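Local coordinates for protein Pbp related beta-lactamase (PDB 2QMI) that probably acts as a serine peptidase related to penicillin-binding proteins and beta-lactamases, and forms a self-compartmentalizing octamer, at residues Ile24-Asp29 against Ala343-Lys348; Val3-Ser8 against Gly347-Lys352; Gly311-Ile316 against Gly322-Glu327; Gly30-Ala35 against Ser240-Ala245. All blocks are in the same frame, centred on the assembly; numbering follows the deposited sequence.

Contact 1: Ile24-Asp29 against Ala343-Lys348; sequences ISIIKD and ALLLGK
Apolar contact between Ile-26 on strand 21-28 and Leu-345 in the last turn of helix 334-345 carries this pairing. Ile-26 CG2 meets Leu-345 CD1 at 3.4 Å, closer than methyl carbons usually stand. CG2 lies also 4.4 Å from Leu-345 CD2, so one methyl of the isoleucine faces the fork of the leucine. The isoleucine torsion explains this: with CG1 opposite the carbonyl carbon (chi1 -53°), CG2 extends away from the backbone N and out from the sheet toward the helix.

A looser aliphatic contact comes from Lys-28, two residues on along the strand. Its CD lies 4.4 Å from Leu-345 CD2, while NZ is 6.2 Å from the same methyl; the CD methylene rather than the ammonium borders the leucine.

No hydrogen bond crosses between the segments. Backbone bonds within 343-348 form a Schellman motif that ends the helix: Lys-348 N donates to Ala-343 O (2.9 Å) and Gly-347 N to Leu-344 O (2.9 Å), with Gly-347 at a positive phi of 69°.

Met-1 touches both Ile-26 and Leu-345, and Tyr-34 of strand 31-38 also packs on Ile-26. Strand 21-28 is hydrogen-bonded to strand 31-38 on one edge and strand 321-327 on the other, while helix 334-345 lies over this face of the antiparallel sheet.

Contact 2: Val3-Ser8 against Gly347-Lys352; sequences VGKLES and GKNPEK
Asn-349 OD1, approached by Lys-5 NZ to 4.2 Å across the contact, accepts a weak bond from Glu-351 N at 2.8 Å. The N-H...O angle of 119° is strongly bent, but the position is that of an N-cap: Asn-349 immediately precedes helix 350-353 and turns its amide oxygen back onto the first turn.

Lys-5 spans the gap from helix 3-16. Its chain is extended, with CG pointing away from the backbone N (chi1 -176°), until a bend at the last torsion (chi4 67°) turns NZ toward Glu-351, whose CG is 3.6 Å away. The two chains run past each other in opposite directions. Glu-351 OE2 is 4.6 Å from Lys-5 NZ, beyond a salt bridge, and instead hydrogen-bonds Tyr-340 OH, so any attraction between the charges is probably longer-range.

The contact lies where the chain leaves the Schellman-capped end of helix 334-345 and, through helix 350-353 and helix 355-364, goes on to the eight-stranded C-terminal barrel; the N-terminal helix 3-16 thus borders that connection. The lysine chain crosses the Pro-350 ring at a slant, its CE 4.0 Å from Pro-350 CD. Tyr-340 of helix 334-345 packs against both Lys-5 and Pro-350. Elsewhere on helix 3-16, Glu-7 and Ser-8 pack on Ala-141 of the second subunit.

Contact 3: Gly311-Ile316 against Gly322-Glu327; sequences GYIGYI and GVAVLE
Strands 311-316 and 322-327 run antiparallel (176° between their directions) with axes 4.5 Å apart, joined by two hydrogen-bonded pairs, Tyr-312 with Val-325 and Gly-314 with Val-323. In the first, Tyr-312 N donates to Val-325 O (3.0 Å) and Val-325 N returns a straighter bond to Tyr-312 O (2.9 Å). In the second, Gly-314 N reaches Val-323 O (2.9 Å) and Val-323 N reaches Gly-314 O (2.7 Å). All four donors stand close to the carbonyl line.

Two non-hydrogen-bonded pairs place a glycine beside a larger residue: Leu-326 CD2 lies 4.0 Å from Gly-311 CA, and Tyr-315 CB 3.8 Å from Gly-322 CA. The strands form a beta hairpin inside the antiparallel sheet of the beta-lactamase-like fold, with strand 297-305 on one edge and strand 21-28 on the other.

Tyr-312, Val-323 and Val-325 share a face, where helix 334-345 packs on the tyrosine and Val-323. On the other, Ile-313 has CG1 between the backbone N and the carbonyl carbon (chi1 66°), which sends its end away from strand 322-327 and leaves CG2 near Ala-324 CB, at 4.3 Å. Tyr-315 holds CG likewise (chi1 62°), its ring also leading away and its OH hydrogen-bonded to Glu-268.

Contact 4: Gly30-Ala35 against Ser240-Ala245; sequences GDVVYA and SVLDLA
Val-32 and Ala-35 of strand 31-38 meet Leu-242 and Ala-245 of helix 241-252 where this helix packs on the strand that is outermost within this chain in the antiparallel sheet of the beta-lactamase-like fold. The helix lies on the face opposite the one that carries helix 334-345. The short axes pass 10.0 Å apart at 142°, so strand and helix run in roughly opposing directions.

The cross-contact is wholly apolar. Val-32 CG2 touches Ala-245 CB at 3.7 Å, while its other methyl, CG1, lies 4.4 Å from Leu-242 CD2. That same leucine methyl reaches Ala-35 CB at 4.2 Å and thus sits between two strand residues. Leu-242 CG is directed away from the carbonyl carbon (chi1 -80°), which brings the fork of the side chain to the strand although its CB does not point there. Pro-51 touches both Ala-35 and Leu-242.

Backbone conformation sets the spacing. On the helix, positions three apart, close to one turn, face the strand. On the strand Val-32 and Ala-35 are also three apart, which regular alternation would put on opposite faces. Val-33 departs from extended psi, and Val-33 and Tyr-34 both pair with the backbone of Ile-26 of strand 21-28, consistent with a classic beta bulge that restores both side chains to one side.

Polar bonds lie within or beyond the segments. Gly-30 O accepts from Lys-249 NZ further along the helix. At the helix start, Ser-240 is the N-cap: Asp-243 N donates to Ser-240 OG at 3.3 Å, nearly straight at 164°.

In the fold
Contacts 1, 3 and 4 meet on one antiparallel sheet. Strand 21-28 of contact 1 lies between strand 31-38 of contact 4 and the hairpin of contact 3: Ile-26 N is 2.7 Å from Tyr-34 O, and Ser-25 N is 3.0 Å from Ala-324 O. Contacts 3 and 4, with centres 10 Å apart, also touch where Leu-326 CG lies 3.7 Å from Val-241 CG1. Contact 2 shares Gly-347 and Lys-348 with contact 1, and Glu-7 OE2 stands 2.8 Å from Tyr-34 OH of segment 30-35. The probable active site, with Ser-59 and Lys-62 of an SxxK pattern, lies near the side chain of Ile-313 of contact 3 without touching it, and His-302 is on the adjoining strand.

Contact 1: Ile24-Asp29 against Ala343-Lys348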
loop_
_atom_site.group_PDB
_atom_site.type_symbol
_atom_site.label_atom_id
_atom_site.label_comp_id
_atom_site.label_asym_id
_atom_site.label_seq_id
_atom_site.Cartn_x
_atom_site.Cartn_y
_atom_site.Cartn_z
ATOM N N ILE A 24 0.502 -42.899 -15.985
ATOM C CA ILE A 24 -0.333 -43.414 -17.065
ATOM C C ILE A 24 -0.033 -44.879 -17.384
ATOM O O ILE A 24 1.120 -45.314 -17.351
ATOM C CB ILE A 24 -0.147 -42.573 -18.360
ATOM C CG1 ILE A 24 -1.046 -43.107 -19.484
ATOM C CG2 ILE A 24 1.312 -42.603 -18.788
ATOM C CD1 ILE A 24 -0.985 -42.295 -20.777
ATOM N N SER A 25 -1.080 -45.643 -17.667
ATOM C CA SER A 25 -0.909 -47.045 -18.037
ATOM C C SER A 25 -1.739 -47.274 -19.295
ATOM O O SER A 25 -2.799 -46.663 -19.465
ATOM C CB SER A 25 -1.357 -47.976 -16.904
ATOM O OG SER A 25 -2.725 -47.806 -16.599
ATOM N N ILE A 26 -1.242 -48.118 -20.196
ATOM C CA ILE A 26 -1.955 -48.400 -21.444
ATOM C C ILE A 26 -2.224 -49.886 -21.622
ATOM O O ILE A 26 -1.337 -50.715 -21.414
ATOM C CB ILE A 26 -1.164 -47.925 -22.680
ATOM C CG1 ILE A 26 -0.770 -46.458 -22.528
ATOM C CG2 ILE A 26 -2.021 -48.079 -23.933
ATOM C CD1 ILE A 26 -0.039 -45.913 -23.740
ATOM N N ILE A 27 -3.451 -50.206 -22.021
ATOM C CA ILE A 27 -3.865 -51.586 -22.239
ATOM C C ILE A 27 -4.133 -51.867 -23.712
ATOM O O ILE A 27 -4.967 -51.205 -24.340
ATOM C CB ILE A 27 -5.174 -51.921 -21.498
ATOM C CG1 ILE A 27 -5.125 -51.414 -20.060
ATOM C CG2 ILE A 27 -5.401 -53.425 -21.518
ATOM C CD1 ILE A 27 -6.421 -51.613 -19.329
ATOM N N LYS A 28 -3.425 -52.859 -24.247
ATOM C CA LYS A 28 -3.577 -53.295 -25.631
ATOM C C LYS A 28 -4.147 -54.700 -25.477
ATOM O O LYS A 28 -3.425 -55.633 -25.105
ATOM C CB LYS A 28 -2.221 -53.368 -26.326
ATOM C CG LYS A 28 -2.273 -53.679 -27.818
ATOM C CD LYS A 28 -2.344 -52.408 -28.642
ATOM C CE LYS A 28 -2.080 -52.682 -30.118
ATOM N NZ LYS A 28 -3.051 -53.658 -30.704
ATOM N N ASP A 29 -5.445 -54.830 -25.759
ATOM C CA ASP A 29 -6.192 -56.077 -25.620
ATOM C C ASP A 29 -6.126 -56.675 -24.206
ATOM O O ASP A 29 -6.852 -56.215 -23.301
ATOM C CB ASP A 29 -5.800 -57.122 -26.702
ATOM C CG ASP A 29 -4.310 -57.405 -26.770
ATOM O OD1 ASP A 29 -3.754 -57.967 -25.802
ATOM O OD2 ASP A 29 -3.689 -57.076 -27.809
ATOM N N ALA A 343 -5.752 -41.944 -29.382
ATOM C CA ALA A 343 -5.653 -41.569 -30.790
ATOM C C ALA A 343 -4.440 -42.222 -31.451
ATOM O O ALA A 343 -4.538 -42.758 -32.561
ATOM C CB ALA A 343 -5.557 -40.062 -30.920
ATOM N N LEU A 344 -3.296 -42.170 -30.773
ATOM C CA LEU A 344 -2.077 -42.768 -31.299
ATOM C C LEU A 344 -2.284 -44.257 -31.542
ATOM O O LEU A 344 -1.956 -44.780 -32.611
ATOM C CB LEU A 344 -0.926 -42.554 -30.321
ATOM C CG LEU A 344 -0.476 -41.104 -30.161
ATOM C CD1 LEU A 344 0.593 -41.020 -29.076
ATOM C CD2 LEU A 344 0.058 -40.584 -31.490
ATOM N N LEU A 345 -2.835 -44.934 -30.540
ATOM C CA LEU A 345 -3.113 -46.366 -30.622
ATOM C C LEU A 345 -4.085 -46.692 -31.754
ATOM O O LEU A 345 -4.031 -47.784 -32.327
ATOM C CB LEU A 345 -3.697 -46.860 -29.295
ATOM C CG LEU A 345 -2.742 -46.932 -28.102
ATOM C CD1 LEU A 345 -3.526 -47.078 -26.815
ATOM C CD2 LEU A 345 -1.797 -48.106 -28.291
ATOM N N LEU A 346 -4.979 -45.755 -32.057
ATOM C CA LEU A 346 -5.958 -45.929 -33.123
ATOM C C LEU A 346 -5.369 -45.503 -34.471
ATOM O O LEU A 346 -6.085 -45.415 -35.478
ATOM C CB LEU A 346 -7.213 -45.097 -32.836
ATOM C CG LEU A 346 -8.184 -45.588 -31.758
ATOM C CD1 LEU A 346 -9.197 -44.489 -31.443
ATOM C CD2 LEU A 346 -8.901 -46.842 -32.232
ATOM N N GLY A 347 -4.070 -45.214 -34.478
ATOM C CA GLY A 347 -3.407 -44.812 -35.704
ATOM C C GLY A 347 -3.799 -43.451 -36.254
ATOM O O GLY A 347 -3.611 -43.187 -37.444
ATOM N N LYS A 348 -4.342 -42.582 -35.407
ATOM C CA LYS A 348 -4.733 -41.244 -35.849
ATOM C C LYS A 348 -3.838 -40.163 -35.251
ATOM O O LYS A 348 -3.324 -40.323 -34.144
ATOM C CB LYS A 348 -6.184 -40.954 -35.464
ATOM C CG LYS A 348 -7.188 -41.842 -36.170
ATOM C CD LYS A 348 -8.542 -41.176 -36.230
ATOM C CE LYS A 348 -9.400 -41.816 -37.313
ATOM N NZ LYS A 348 -9.416 -43.280 -37.108
#

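Contact 2: Val3-Ser8 against Gly347-Lys352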
loop_
_atom_site.group_PDB
_atom_site.type_symbol
_atom_site.label_atom_id
_atom_site.label_comp_id
_atom_site.label_asym_id
_atom_site.label_seq_id
_atom_site.Cartn_x
_atom_site.Cartn_y
_atom_site.Cartn_z
ATOM N N VAL A 3 5.797 -43.718 -28.713
ATOM C CA VAL A 3 6.051 -43.237 -27.354
ATOM C C VAL A 3 6.813 -41.913 -27.292
ATOM O O VAL A 3 6.513 -41.064 -26.452
ATOM C CB VAL A 3 6.827 -44.280 -26.510
ATOM C CG1 VAL A 3 6.162 -45.641 -26.627
ATOM C CG2 VAL A 3 8.269 -44.345 -26.953
ATOM N N GLY A 4 7.799 -41.736 -28.164
ATOM C CA GLY A 4 8.555 -40.496 -28.163
ATOM C C GLY A 4 7.621 -39.308 -28.300
ATOM O O GLY A 4 7.763 -38.294 -27.608
ATOM N N LYS A 5 6.651 -39.443 -29.195
ATOM C CA LYS A 5 5.671 -38.397 -29.435
ATOM C C LYS A 5 4.799 -38.209 -28.178
ATOM O O LYS A 5 4.506 -37.082 -27.769
ATOM C CB LYS A 5 4.823 -38.799 -30.649
ATOM C CG LYS A 5 3.797 -37.786 -31.138
ATOM C CD LYS A 5 3.202 -38.286 -32.461
ATOM C CE LYS A 5 1.987 -37.486 -32.920
ATOM N NZ LYS A 5 2.308 -36.094 -33.297
ATOM N N LEU A 6 4.404 -39.313 -27.549
ATOM C CA LEU A 6 3.567 -39.228 -26.353
ATOM C C LEU A 6 4.290 -38.619 -25.150
ATOM O O LEU A 6 3.779 -37.698 -24.512
ATOM C CB LEU A 6 3.031 -40.609 -25.979
ATOM C CG LEU A 6 2.198 -40.645 -24.690
ATOM C CD1 LEU A 6 0.999 -39.734 -24.831
ATOM C CD2 LEU A 6 1.754 -42.066 -24.401
ATOM N N GLU A 7 5.477 -39.131 -24.839
ATOM C CA GLU A 7 6.238 -38.623 -23.703
ATOM C C GLU A 7 6.599 -37.150 -23.909
ATOM O O GLU A 7 6.512 -36.335 -22.982
ATOM C CB GLU A 7 7.505 -39.462 -23.506
ATOM C CG GLU A 7 7.241 -40.958 -23.514
ATOM C CD GLU A 7 8.374 -41.775 -22.910
ATOM O OE1 GLU A 7 9.557 -41.466 -23.170
ATOM O OE2 GLU A 7 8.077 -42.741 -22.177
ATOM N N SER A 8 7.000 -36.816 -25.133
ATOM C CA SER A 8 7.356 -35.446 -25.479
ATOM C C SER A 8 6.166 -34.546 -25.142
ATOM O O SER A 8 6.301 -33.531 -24.455
ATOM C CB SER A 8 7.669 -35.354 -26.978
ATOM O OG SER A 8 8.367 -34.164 -27.292
ATOM N N GLY A 347 -4.070 -45.214 -34.478
ATOM C CA GLY A 347 -3.407 -44.812 -35.704
ATOM C C GLY A 347 -3.799 -43.451 -36.254
ATOM O O GLY A 347 -3.611 -43.187 -37.444
ATOM N N LYS A 348 -4.342 -42.582 -35.407
ATOM C CA LYS A 348 -4.733 -41.244 -35.849
ATOM C C LYS A 348 -3.838 -40.163 -35.251
ATOM O O LYS A 348 -3.324 -40.323 -34.144
ATOM C CB LYS A 348 -6.184 -40.954 -35.464
ATOM C CG LYS A 348 -7.188 -41.842 -36.170
ATOM C CD LYS A 348 -8.542 -41.176 -36.230
ATOM C CE LYS A 348 -9.400 -41.816 -37.313
ATOM N NZ LYS A 348 -9.416 -43.280 -37.108
ATOM N N ASN A 349 -3.657 -39.067 -35.984
ATOM C CA ASN A 349 -2.834 -37.956 -35.510
ATOM C C ASN A 349 -3.657 -37.092 -34.544
ATOM O O ASN A 349 -4.608 -36.412 -34.948
ATOM C CB ASN A 349 -2.360 -37.090 -36.681
ATOM C CG ASN A 349 -1.381 -36.013 -36.244
ATOM O OD1 ASN A 349 -1.433 -35.537 -35.101
ATOM N ND2 ASN A 349 -0.488 -35.611 -37.150
ATOM N N PRO A 350 -3.286 -37.093 -33.255
ATOM C CA PRO A 350 -4.008 -36.308 -32.249
ATOM C C PRO A 350 -3.906 -34.813 -32.506
ATOM O O PRO A 350 -4.862 -34.067 -32.292
ATOM C CB PRO A 350 -3.327 -36.719 -30.950
ATOM C CG PRO A 350 -1.900 -36.889 -31.381
ATOM C CD PRO A 350 -2.044 -37.654 -32.687
ATOM N N GLU A 351 -2.738 -34.387 -32.968
ATOM C CA GLU A 351 -2.484 -32.982 -33.258
ATOM C C GLU A 351 -3.473 -32.395 -34.271
ATOM O O GLU A 351 -3.549 -31.176 -34.432
ATOM C CB GLU A 351 -1.050 -32.812 -33.785
ATOM C CG GLU A 351 0.059 -33.315 -32.846
ATOM C CD GLU A 351 0.271 -32.408 -31.640
ATOM O OE1 GLU A 351 0.250 -31.167 -31.815
ATOM O OE2 GLU A 351 0.476 -32.924 -30.518
ATOM N N LYS A 352 -4.240 -33.250 -34.944
ATOM C CA LYS A 352 -5.199 -32.775 -35.945
ATOM C C LYS A 352 -6.632 -33.267 -35.745
ATOM O O LYS A 352 -7.577 -32.627 -36.219
ATOM C CB LYS A 352 -4.741 -33.180 -37.356
ATOM C CG LYS A 352 -3.431 -32.540 -37.817
ATOM C CD LYS A 352 -3.149 -32.838 -39.298
ATOM C CE LYS A 352 -1.909 -32.076 -39.800
ATOM N NZ LYS A 352 -1.711 -32.207 -41.280
#

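Contact 3: Gly311-Ile316 against Gly322-Glu327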
loop_
_atom_site.group_PDB
_atom_site.type_symbol
_atom_site.label_atom_id
_atom_site.label_comp_id
_atom_site.label_asym_id
_atom_site.label_seq_id
_atom_site.Cartn_x
_atom_site.Cartn_y
_atom_site.Cartn_z
ATOM N N GLY A 311 -8.185 -37.315 -12.423
ATOM C CA GLY A 311 -7.892 -38.521 -13.169
ATOM C C GLY A 311 -8.888 -38.819 -14.270
ATOM O O GLY A 311 -9.887 -38.115 -14.428
ATOM N N TYR A 312 -8.603 -39.867 -15.036
ATOM C CA TYR A 312 -9.471 -40.288 -16.124
ATOM C C TYR A 312 -9.144 -41.719 -16.544
ATOM O O TYR A 312 -7.987 -42.133 -16.527
ATOM C CB TYR A 312 -9.295 -39.377 -17.338
ATOM C CG TYR A 312 -10.256 -39.675 -18.464
ATOM C CD1 TYR A 312 -11.567 -39.197 -18.431
ATOM C CD2 TYR A 312 -9.863 -40.453 -19.556
ATOM C CE1 TYR A 312 -12.462 -39.478 -19.457
ATOM C CE2 TYR A 312 -10.751 -40.745 -20.586
ATOM C CZ TYR A 312 -12.048 -40.252 -20.533
ATOM O OH TYR A 312 -12.933 -40.523 -21.553
ATOM N N ILE A 313 -10.177 -42.474 -16.897
ATOM C CA ILE A 313 -10.000 -43.832 -17.377
ATOM C C ILE A 313 -10.923 -43.921 -18.577
ATOM O O ILE A 313 -11.975 -43.285 -18.601
ATOM C CB ILE A 313 -10.409 -44.933 -16.333
ATOM C CG1 ILE A 313 -11.914 -44.882 -16.066
ATOM C CG2 ILE A 313 -9.598 -44.775 -15.047
ATOM C CD1 ILE A 313 -12.424 -46.066 -15.268
ATOM N N GLY A 314 -10.511 -44.683 -19.579
ATOM C CA GLY A 314 -11.320 -44.834 -20.772
ATOM C C GLY A 314 -10.882 -46.070 -21.535
ATOM O O GLY A 314 -9.738 -46.508 -21.424
ATOM N N TYR A 315 -11.797 -46.637 -22.306
ATOM C CA TYR A 315 -11.493 -47.824 -23.087
ATOM C C TYR A 315 -12.415 -47.930 -24.296
ATOM O O TYR A 315 -13.507 -47.365 -24.321
ATOM C CB TYR A 315 -11.624 -49.083 -22.213
ATOM C CG TYR A 315 -13.020 -49.333 -21.659
ATOM C CD1 TYR A 315 -13.540 -48.554 -20.615
ATOM C CD2 TYR A 315 -13.830 -50.331 -22.196
ATOM C CE1 TYR A 315 -14.835 -48.766 -20.126
ATOM C CE2 TYR A 315 -15.120 -50.551 -21.719
ATOM C CZ TYR A 315 -15.619 -49.765 -20.685
ATOM O OH TYR A 315 -16.908 -49.985 -20.240
ATOM N N ILE A 316 -11.956 -48.655 -25.305
ATOM C CA ILE A 316 -12.730 -48.854 -26.516
ATOM C C ILE A 316 -12.786 -50.360 -26.735
ATOM O O ILE A 316 -11.893 -50.941 -27.348
ATOM C CB ILE A 316 -12.060 -48.142 -27.715
ATOM C CG1 ILE A 316 -11.975 -46.640 -27.416
ATOM C CG2 ILE A 316 -12.853 -48.407 -29.000
ATOM C CD1 ILE A 316 -11.330 -45.805 -28.505
ATOM N N GLY A 322 -7.443 -49.342 -23.865
ATOM C CA GLY A 322 -7.902 -48.563 -22.728
ATOM C C GLY A 322 -6.760 -47.777 -22.126
ATOM O O GLY A 322 -5.604 -48.170 -22.259
ATOM N N VAL A 323 -7.077 -46.665 -21.468
ATOM C CA VAL A 323 -6.049 -45.825 -20.864
ATOM C C VAL A 323 -6.456 -45.255 -19.504
ATOM O O VAL A 323 -7.603 -44.841 -19.293
ATOM C CB VAL A 323 -5.688 -44.638 -21.787
ATOM C CG1 VAL A 323 -4.470 -43.889 -21.235
ATOM C CG2 VAL A 323 -5.421 -45.136 -23.199
ATOM N N ALA A 324 -5.498 -45.238 -18.585
ATOM C CA ALA A 324 -5.716 -44.698 -17.258
ATOM C C ALA A 324 -4.647 -43.638 -17.022
ATOM O O ALA A 324 -3.458 -43.893 -17.234
ATOM C CB ALA A 324 -5.608 -45.797 -16.213
ATOM N N VAL A 325 -5.084 -42.451 -16.604
ATOM C CA VAL A 325 -4.193 -41.330 -16.315
ATOM C C VAL A 325 -4.547 -40.691 -14.963
ATOM O O VAL A 325 -5.702 -40.323 -14.716
ATOM C CB VAL A 325 -4.291 -40.237 -17.403
ATOM C CG1 VAL A 325 -3.346 -39.075 -17.077
ATOM C CG2 VAL A 325 -3.961 -40.822 -18.762
ATOM N N LEU A 326 -3.552 -40.569 -14.088
ATOM C CA LEU A 326 -3.761 -39.955 -12.782
ATOM C C LEU A 326 -2.861 -38.727 -12.668
ATOM O O LEU A 326 -1.748 -38.720 -13.188
ATOM C CB LEU A 326 -3.466 -40.959 -11.661
ATOM C CG LEU A 326 -4.477 -42.106 -11.575
ATOM C CD1 LEU A 326 -4.155 -43.011 -10.397
ATOM C CD2 LEU A 326 -5.878 -41.526 -11.436
ATOM N N GLU A 327 -3.343 -37.696 -11.985
ATOM C CA GLU A 327 -2.586 -36.462 -11.852
ATOM C C GLU A 327 -2.596 -35.828 -10.459
ATOM O O GLU A 327 -3.615 -35.805 -9.771
ATOM C CB GLU A 327 -3.093 -35.446 -12.880
ATOM C CG GLU A 327 -2.225 -34.207 -13.019
ATOM C CD GLU A 327 -2.769 -33.242 -14.055
ATOM O OE1 GLU A 327 -3.120 -33.708 -15.167
ATOM O OE2 GLU A 327 -2.838 -32.023 -13.757
#

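Contact 4: Gly30-Ala35 against Ser240-Ala245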
loop_
_atom_site.group_PDB
_atom_site.type_symbol
_atom_site.label_atom_id
_atom_site.label_comp_id
_atom_site.label_asym_id
_atom_site.label_seq_id
_atom_site.Cartn_x
_atom_site.Cartn_y
_atom_site.Cartn_z
ATOM N N GLY A 30 -5.270 -57.670 -23.987
ATOM C CA GLY A 30 -5.211 -58.277 -22.666
ATOM C C GLY A 30 -3.936 -58.063 -21.870
ATOM O O GLY A 30 -3.600 -58.869 -20.994
ATOM N N ASP A 31 -3.226 -56.979 -22.145
ATOM C CA ASP A 31 -1.983 -56.730 -21.434
ATOM C C ASP A 31 -1.674 -55.243 -21.289
ATOM O O ASP A 31 -2.047 -54.428 -22.133
ATOM C CB ASP A 31 -0.821 -57.402 -22.184
ATOM C CG ASP A 31 -1.218 -58.742 -22.808
ATOM O OD1 ASP A 31 -1.503 -59.703 -22.051
ATOM O OD2 ASP A 31 -1.250 -58.832 -24.062
ATOM N N VAL A 32 -0.998 -54.899 -20.202
ATOM C CA VAL A 32 -0.569 -53.530 -19.964
ATOM C C VAL A 32 0.710 -53.500 -20.798
ATOM O O VAL A 32 1.659 -54.228 -20.494
ATOM C CB VAL A 32 -0.225 -53.314 -18.462
ATOM C CG1 VAL A 32 0.408 -51.948 -18.252
ATOM C CG2 VAL A 32 -1.491 -53.458 -17.615
ATOM N N VAL A 33 0.734 -52.693 -21.856
ATOM C CA VAL A 33 1.907 -52.632 -22.731
ATOM C C VAL A 33 2.781 -51.402 -22.509
ATOM O O VAL A 33 3.829 -51.255 -23.147
ATOM C CB VAL A 33 1.492 -52.654 -24.233
ATOM C CG1 VAL A 33 0.559 -53.837 -24.504
ATOM C CG2 VAL A 33 0.824 -51.350 -24.615
ATOM N N TYR A 34 2.353 -50.522 -21.608
ATOM C CA TYR A 34 3.089 -49.295 -21.332
ATOM C C TYR A 34 2.581 -48.646 -20.052
ATOM O O TYR A 34 1.393 -48.364 -19.917
ATOM C CB TYR A 34 2.920 -48.318 -22.495
ATOM C CG TYR A 34 3.576 -46.975 -22.273
ATOM C CD1 TYR A 34 4.967 -46.837 -22.310
ATOM C CD2 TYR A 34 2.807 -45.839 -22.021
ATOM C CE1 TYR A 34 5.575 -45.595 -22.105
ATOM C CE2 TYR A 34 3.407 -44.596 -21.814
ATOM C CZ TYR A 34 4.790 -44.481 -21.859
ATOM O OH TYR A 34 5.376 -43.244 -21.676
ATOM N N ALA A 35 3.493 -48.423 -19.115
ATOM C CA ALA A 35 3.163 -47.804 -17.840
ATOM C C ALA A 35 4.332 -46.911 -17.480
ATOM O O ALA A 35 5.491 -47.325 -17.564
ATOM C CB ALA A 35 2.954 -48.870 -16.766
ATOM N N SER A 240 -3.942 -46.530 -8.103
ATOM C CA SER A 240 -2.807 -46.289 -8.990
ATOM C C SER A 240 -3.262 -46.650 -10.398
ATOM O O SER A 240 -4.315 -47.273 -10.564
ATOM C CB SER A 240 -1.615 -47.164 -8.596
ATOM O OG SER A 240 -1.812 -48.505 -9.010
ATOM N N VAL A 241 -2.481 -46.266 -11.409
ATOM C CA VAL A 241 -2.850 -46.567 -12.794
ATOM C C VAL A 241 -2.712 -48.055 -13.112
ATOM O O VAL A 241 -3.380 -48.562 -14.007
ATOM C CB VAL A 241 -2.018 -45.748 -13.826
ATOM C CG1 VAL A 241 -2.209 -44.257 -13.584
ATOM C CG2 VAL A 241 -0.556 -46.122 -13.743
ATOM N N LEU A 242 -1.846 -48.752 -12.387
ATOM C CA LEU A 242 -1.678 -50.183 -12.609
ATOM C C LEU A 242 -2.922 -50.930 -12.134
ATOM O O LEU A 242 -3.389 -51.849 -12.803
ATOM C CB LEU A 242 -0.443 -50.708 -11.873
ATOM C CG LEU A 242 0.885 -50.456 -12.581
ATOM C CD1 LEU A 242 2.017 -51.017 -11.754
ATOM C CD2 LEU A 242 0.859 -51.107 -13.955
ATOM N N ASP A 243 -3.458 -50.523 -10.985
ATOM C CA ASP A 243 -4.654 -51.149 -10.436
ATOM C C ASP A 243 -5.852 -50.850 -11.337
ATOM O O ASP A 243 -6.676 -51.728 -11.597
ATOM C CB ASP A 243 -4.918 -50.640 -9.007
ATOM C CG ASP A 243 -4.251 -51.506 -7.940
ATOM O OD1 ASP A 243 -3.168 -52.066 -8.212
ATOM O OD2 ASP A 243 -4.802 -51.616 -6.821
ATOM N N LEU A 244 -5.945 -49.614 -11.819
ATOM C CA LEU A 244 -7.049 -49.236 -12.699
ATOM C C LEU A 244 -6.942 -49.968 -14.035
ATOM O O LEU A 244 -7.939 -50.121 -14.746
ATOM C CB LEU A 244 -7.061 -47.723 -12.922
ATOM C CG LEU A 244 -7.314 -46.911 -11.649
ATOM C CD1 LEU A 244 -7.185 -45.413 -11.947
ATOM C CD2 LEU A 244 -8.697 -47.247 -11.096
ATOM N N ALA A 245 -5.735 -50.411 -14.381
ATOM C CA ALA A 245 -5.544 -51.161 -15.629
ATOM C C ALA A 245 -6.245 -52.513 -15.469
ATOM O O ALA A 245 -6.974 -52.953 -16.351
ATOM C CB ALA A 245 -4.062 -51.365 -15.911
#